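Beta-1,4-galactanase (Thielavia heterothallica, PDB 1HJS) hydrolyses the (1->4)-beta-D-galactosidic linkages of type I arabinogalactans as a family 53 glycoside hydrolase. Local coordinates at residues T85-P89 and A90-M94; G145-E148 and N149-N152; L201-S204 and D205-M208. One frame throughout, in Å; residues are numbered along the deposited sequence.

Contact 1: T85-P89 and A90-M94; sequences TWADP and AHQTM. With SO4 (sulfate ion), chain I.
The side chains of D88 and H91 run alongside each other in the same direction, with the carboxylate and imidazole planes nearly perpendicular (83°). OD1 meets the H91 ring at its edge, in the ring plane, and H91 ND1 donates to D88 OD1 at 2.8 Å, nearly straight (166°). That bond uses the syn lone pair of OD1; A90 N donates to D88 OD1, also at 2.8 Å, on the anti lone pair. D88 reaches both donors because its CG is tucked between its own backbone N and carbonyl carbon (chi1 53°), which turns the acid back over the turn. The backbone is a type I beta turn from D88 to H91, closed as an antiparallel hydrogen-bonded pair in the loop between strand 75-80 and helix 102-122 of the TIM barrel. Q92 bends at its second torsion to bring NE2 to D88 O at 2.9 Å, over one face of that carbonyl, while the backbone N of H91 comes from the opposite face. Q92 NE2 also bonds to N134 O. P89 touches the proton donor E135. At the outer end of the imidazole, H91 NE2 donates at 2.6 Å to O1 of a sulfate, probably from the crystallisation liquor.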
# COMPACT_ATOMS: atom_id res chain seq x y z
N THR A 85 10.08 -3.82 -10.98
CA THR A 85 10.73 -3.33 -9.76
C THR A 85 9.90 -2.24 -9.07
O THR A 85 8.78 -1.95 -9.49
CB THR A 85 12.15 -2.79 -10.10
OG1 THR A 85 12.87 -2.54 -8.89
CG2 THR A 85 12.05 -1.51 -10.91
N TRP A 86 10.47 -1.64 -8.03
CA TRP A 86 9.79 -0.59 -7.26
C TRP A 86 9.13 0.49 -8.11
O TRP A 86 9.78 1.10 -8.96
CB TRP A 86 10.76 0.11 -6.30
CG TRP A 86 11.48 -0.80 -5.35
CD1 TRP A 86 12.75 -1.28 -5.49
CD2 TRP A 86 10.98 -1.32 -4.12
NE1 TRP A 86 13.07 -2.09 -4.42
CE2 TRP A 86 12.00 -2.13 -3.57
CE3 TRP A 86 9.77 -1.19 -3.44
CZ2 TRP A 86 11.84 -2.80 -2.35
CZ3 TRP A 86 9.61 -1.86 -2.23
CH2 TRP A 86 10.64 -2.66 -1.70
N ALA A 87 7.85 0.73 -7.88
CA ALA A 87 7.14 1.77 -8.60
C ALA A 87 6.78 2.87 -7.61
O ALA A 87 6.23 2.61 -6.54
CB ALA A 87 5.87 1.21 -9.25
N ASP A 88 7.13 4.11 -7.95
CA ASP A 88 6.82 5.26 -7.12
C ASP A 88 6.71 6.49 -8.03
O ASP A 88 6.84 6.36 -9.25
CB ASP A 88 7.90 5.46 -6.03
CG ASP A 88 9.30 5.52 -6.60
OD1 ASP A 88 9.55 6.32 -7.52
OD2 ASP A 88 10.17 4.77 -6.10
N PRO A 89 6.45 7.68 -7.47
CA PRO A 89 6.33 8.87 -8.33
C PRO A 89 7.54 9.20 -9.20
O PRO A 89 7.42 9.95 -10.17
CB PRO A 89 6.03 9.99 -7.33
CG PRO A 89 5.29 9.27 -6.23
CD PRO A 89 6.13 8.01 -6.08
N ALA A 90 8.70 8.64 -8.87
CA ALA A 90 9.91 8.91 -9.65
C ALA A 90 10.34 7.71 -10.48
O ALA A 90 11.33 7.79 -11.21
CB ALA A 90 11.05 9.32 -8.72
N HIS A 91 9.60 6.61 -10.38
CA HIS A 91 9.93 5.40 -11.13
C HIS A 91 8.70 4.56 -11.46
O HIS A 91 8.04 4.05 -10.56
CB HIS A 91 10.89 4.49 -10.34
CG HIS A 91 12.09 5.19 -9.80
ND1 HIS A 91 12.04 6.00 -8.68
CD2 HIS A 91 13.38 5.21 -10.21
CE1 HIS A 91 13.24 6.48 -8.43
NE2 HIS A 91 14.08 6.02 -9.35
N GLN A 92 8.38 4.44 -12.74
CA GLN A 92 7.25 3.63 -13.18
C GLN A 92 7.80 2.94 -14.43
O GLN A 92 7.32 3.12 -15.55
CB GLN A 92 6.04 4.50 -13.54
CG GLN A 92 5.39 5.23 -12.35
CD GLN A 92 4.62 4.31 -11.41
OE1 GLN A 92 4.05 3.31 -11.83
NE2 GLN A 92 4.59 4.67 -10.13
N THR A 93 8.84 2.14 -14.20
CA THR A 93 9.53 1.44 -15.27
C THR A 93 8.72 0.34 -15.92
O THR A 93 8.22 -0.57 -15.26
CB THR A 93 10.86 0.87 -14.76
OG1 THR A 93 11.60 1.92 -14.11
CG2 THR A 93 11.69 0.32 -15.91
N MET A 94 8.61 0.43 -17.24
CA MET A 94 7.88 -0.52 -18.04
C MET A 94 8.38 -1.94 -17.80
O MET A 94 9.59 -2.19 -17.74
CB MET A 94 8.07 -0.18 -19.52
CG MET A 94 7.23 -0.99 -20.48
SD MET A 94 5.53 -0.44 -20.42
CE MET A 94 5.63 1.07 -21.41
S SO4 I . 16.77 8.94 -10.27
O1 SO4 I . 15.99 7.79 -9.45
O2 SO4 I . 15.74 9.86 -10.70
O3 SO4 I . 17.67 9.51 -9.50
O4 SO4 I . 17.28 8.23 -11.41
O HOH W 1 9.35 0.99 -11.64

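Contact 2: G145-E148 and N149-N152; sequences GRTE and NWAN
The ring of W150 lies against E148 and T147, and this is where the stretch is closely packed. E148 turns its backbone, not its acid, to the indole: its CA stands 4.1 Å above the plane of the W150 ring, offset toward the rim, and its carbonyl O lies over a face, 3.4 Å from W150 CD1. The methylene joins in, with E148 CB 3.5 Å from W150 NE1. Farther along the six-membered ring, T147 CG2 approaches obliquely and is 3.7 Å from W150 CH2. The indole is carried back over the preceding residues because W150 CG lies anti to its carbonyl carbon (chi1 -58°). Beneath it the chain turns sharply: a cis peptide bond precedes E148, N149 N donates to R146 O at 2.8 Å, and N149 is the centre of an inverse gamma turn whose bond, W150 N to E148 O, is weak. This turn leads from strand 145-146 into helix 150-165, with N149 at the N-cap position but its side chain making no capping bond. W190 and W191 of helix 185-196 add edge-to-face contacts to W150.

The outer side is looser. The E148 chain runs extended past CG, and a water in the plane of the indole bridges the two side chains, accepting from W150 NE1 at 3.0 Å and donating to E148 OE1 at 2.6 Å. The acid and the indole N-H are therefore coupled through solvent, while direct contact between the two residues rests on backbone and methylene atoms against the ring.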
# COMPACT_ATOMS: atom_id res chain seq x y z
N GLY A 145 2.33 6.15 -19.96
CA GLY A 145 1.38 6.61 -18.97
C GLY A 145 1.94 7.69 -18.05
O GLY A 145 1.47 7.86 -16.93
N ARG A 146 2.95 8.41 -18.54
CA ARG A 146 3.58 9.48 -17.76
C ARG A 146 2.72 10.75 -17.78
O ARG A 146 2.20 11.12 -18.83
CB ARG A 146 4.95 9.80 -18.36
CG ARG A 146 5.70 10.97 -17.70
CD ARG A 146 6.19 10.59 -16.31
NE ARG A 146 7.24 11.49 -15.81
CZ ARG A 146 7.02 12.66 -15.22
NH1 ARG A 146 5.78 13.11 -15.04
NH2 ARG A 146 8.04 13.38 -14.80
N THR A 147 2.57 11.40 -16.63
CA THR A 147 1.81 12.64 -16.59
C THR A 147 2.65 13.63 -17.42
O THR A 147 3.88 13.58 -17.35
CB THR A 147 1.64 13.17 -15.15
OG1 THR A 147 2.90 13.14 -14.46
CG2 THR A 147 0.64 12.31 -14.39
N GLU A 148 2.02 14.55 -18.15
CA GLU A 148 0.57 14.71 -18.19
C GLU A 148 -0.19 14.05 -19.35
O GLU A 148 -1.08 14.65 -19.94
CB GLU A 148 0.25 16.21 -18.16
CG GLU A 148 0.91 16.94 -16.99
CD GLU A 148 1.24 18.39 -17.31
OE1 GLU A 148 0.31 19.18 -17.56
OE2 GLU A 148 2.44 18.74 -17.31
N ASN A 149 0.17 12.80 -19.65
CA ASN A 149 -0.51 12.03 -20.70
C ASN A 149 -1.81 11.51 -20.06
O ASN A 149 -1.99 10.30 -19.91
CB ASN A 149 0.35 10.83 -21.12
CG ASN A 149 1.19 11.10 -22.36
OD1 ASN A 149 2.25 10.47 -22.56
ND2 ASN A 149 0.73 12.01 -23.20
N TRP A 150 -2.69 12.43 -19.67
CA TRP A 150 -3.95 12.07 -19.01
C TRP A 150 -4.81 11.08 -19.79
O TRP A 150 -5.37 10.15 -19.22
CB TRP A 150 -4.78 13.32 -18.71
CG TRP A 150 -4.06 14.33 -17.85
CD1 TRP A 150 -3.76 15.62 -18.17
CD2 TRP A 150 -3.57 14.12 -16.53
NE1 TRP A 150 -3.11 16.23 -17.13
CE2 TRP A 150 -2.98 15.33 -16.10
CE3 TRP A 150 -3.57 13.02 -15.65
CZ2 TRP A 150 -2.40 15.48 -14.84
CZ3 TRP A 150 -2.99 13.17 -14.39
CH2 TRP A 150 -2.41 14.40 -14.00
N ALA A 151 -4.92 11.28 -21.10
CA ALA A 151 -5.72 10.38 -21.93
C ALA A 151 -5.20 8.95 -21.80
O ALA A 151 -5.98 8.01 -21.60
CB ALA A 151 -5.67 10.84 -23.39
N ASN A 152 -3.88 8.78 -21.90
CA ASN A 152 -3.27 7.46 -21.80
C ASN A 152 -3.44 6.86 -20.41
O ASN A 152 -3.73 5.67 -20.27
CB ASN A 152 -1.78 7.54 -22.16
CG ASN A 152 -1.54 7.66 -23.66
OD1 ASN A 152 -2.49 7.72 -24.45
ND2 ASN A 152 -0.28 7.68 -24.05
O HOH W 2 -2.24 19.15 -17.13

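Contact 3: L201-S204 and D205-M208; sequences LELS and DFDM
Polar bonds between E202 and D205 make a reciprocal pair. E202 N donates to D205 OD2 at 2.7 Å, almost straight (175°), and meets that oxygen from above the carboxylate plane, 41° out of it. In return D205 N donates to E202 O at 2.8 Å. The acid faces back along the chain because its CG lies anti to its own carbonyl carbon (chi1 -72°). A weak backbone bond, F206 N to L203 O at 3.5 Å, spans the short 3-10 segment that starts at L203.

Water and outside donors complete the grip on D205: one water donates to OD1 and also bonds to S204 OG, OD1 accepts from W162 NE1, and OD2 from H158 ND1. Replacing D205 with an alanine would probably leave the N-H of E202 and the side-chain donors of H158 and W162 without the carboxylate that accepts from all three, freeing the turn to shift.

Carbon contacts flank this centre. L201 and D205 run antiparallel past one another, in van der Waals contact at 3.6 Å between L201 CD1 and D205 CB. The apolar pair is L203 and F206: L203 meets the ring at a slant, its CD2 3.9 Å from F206 CZ.

The turn links helix 185-196 to barrel strand 208-212. L201 packs on A154 and L157 of helix 150-165 and on V195 of helix 185-196, while F206 rests on I177 of strand 174-179 and makes a cation-pi contact with K239.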
# COMPACT_ATOMS: atom_id res chain seq x y z
N LEU A 201 -11.85 6.40 -18.09
CA LEU A 201 -11.94 5.84 -16.74
C LEU A 201 -13.11 6.55 -16.07
O LEU A 201 -13.11 7.77 -15.95
CB LEU A 201 -10.66 6.12 -15.95
CG LEU A 201 -10.69 5.59 -14.50
CD1 LEU A 201 -10.64 4.07 -14.51
CD2 LEU A 201 -9.52 6.15 -13.71
N GLU A 202 -14.10 5.78 -15.64
CA GLU A 202 -15.27 6.36 -14.98
C GLU A 202 -15.16 6.17 -13.48
O GLU A 202 -14.45 5.29 -13.01
CB GLU A 202 -16.55 5.68 -15.47
CG GLU A 202 -16.79 5.78 -16.96
CD GLU A 202 -18.15 5.25 -17.34
OE1 GLU A 202 -19.16 5.85 -16.90
OE2 GLU A 202 -18.22 4.24 -18.06
N LEU A 203 -15.86 7.01 -12.72
CA LEU A 203 -15.84 6.91 -11.27
C LEU A 203 -16.29 5.52 -10.84
O LEU A 203 -15.81 4.99 -9.84
CB LEU A 203 -16.77 7.95 -10.64
CG LEU A 203 -16.12 9.21 -10.07
CD1 LEU A 203 -17.17 10.03 -9.35
CD2 LEU A 203 -14.99 8.84 -9.11
N SER A 204 -17.20 4.94 -11.61
CA SER A 204 -17.72 3.61 -11.30
C SER A 204 -16.71 2.49 -11.57
O SER A 204 -16.94 1.35 -11.17
CB SER A 204 -18.99 3.34 -12.11
OG SER A 204 -18.71 3.30 -13.50
N ASP A 205 -15.59 2.82 -12.22
CA ASP A 205 -14.58 1.81 -12.52
C ASP A 205 -13.73 1.41 -11.32
O ASP A 205 -13.10 0.36 -11.33
CB ASP A 205 -13.67 2.26 -13.67
CG ASP A 205 -14.37 2.24 -15.02
OD1 ASP A 205 -15.23 1.36 -15.26
OD2 ASP A 205 -14.04 3.10 -15.87
N PHE A 206 -13.69 2.25 -10.29
CA PHE A 206 -12.91 1.91 -9.10
C PHE A 206 -13.71 2.20 -7.84
O PHE A 206 -14.71 2.92 -7.88
CB PHE A 206 -11.54 2.60 -9.09
CG PHE A 206 -11.59 4.09 -8.96
CD1 PHE A 206 -12.02 4.88 -10.02
CD2 PHE A 206 -11.16 4.71 -7.79
CE1 PHE A 206 -12.04 6.27 -9.91
CE2 PHE A 206 -11.17 6.10 -7.67
CZ PHE A 206 -11.61 6.88 -8.73
N ASP A 207 -13.26 1.65 -6.71
CA ASP A 207 -13.98 1.79 -5.46
C ASP A 207 -13.28 2.52 -4.32
O ASP A 207 -13.94 3.04 -3.42
CB ASP A 207 -14.36 0.39 -4.98
CG ASP A 207 -14.92 -0.47 -6.09
OD1 ASP A 207 -16.01 -0.13 -6.59
OD2 ASP A 207 -14.28 -1.48 -6.46
N MET A 208 -11.96 2.56 -4.36
CA MET A 208 -11.21 3.18 -3.28
C MET A 208 -10.09 4.10 -3.72
O MET A 208 -9.53 3.95 -4.81
CB MET A 208 -10.59 2.09 -2.40
CG MET A 208 -11.52 1.00 -1.95
SD MET A 208 -10.58 -0.24 -0.99
CE MET A 208 -10.56 0.55 0.62
O HOH W 3 -15.73 -0.42 -9.39
O HOH W 4 -17.65 0.96 -14.58

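Overall arrangement
The three contacts follow in series within one TIM barrel, and none touches another. In contact 1 the P89 side chain is about 3 Å from that of the proton donor E135, and the W86 side chain about 7 Å from that of the nucleophile E245; in contact 2 the T147 side chain is about 11 Å from that of E135. A bound 4-(2-hydroxyethyl)-1-piperazine ethanesulfonic acid lies about 3 Å from the R146 side chain and about 7 Å from that of Q92; W142 joins both contacts, through the Q92 backbone and a cation-pi contact with R146. Centres are about 15 Å apart for contacts 1 and 2 and about 17 Å for 2 and 3, which helix 150-165 connects.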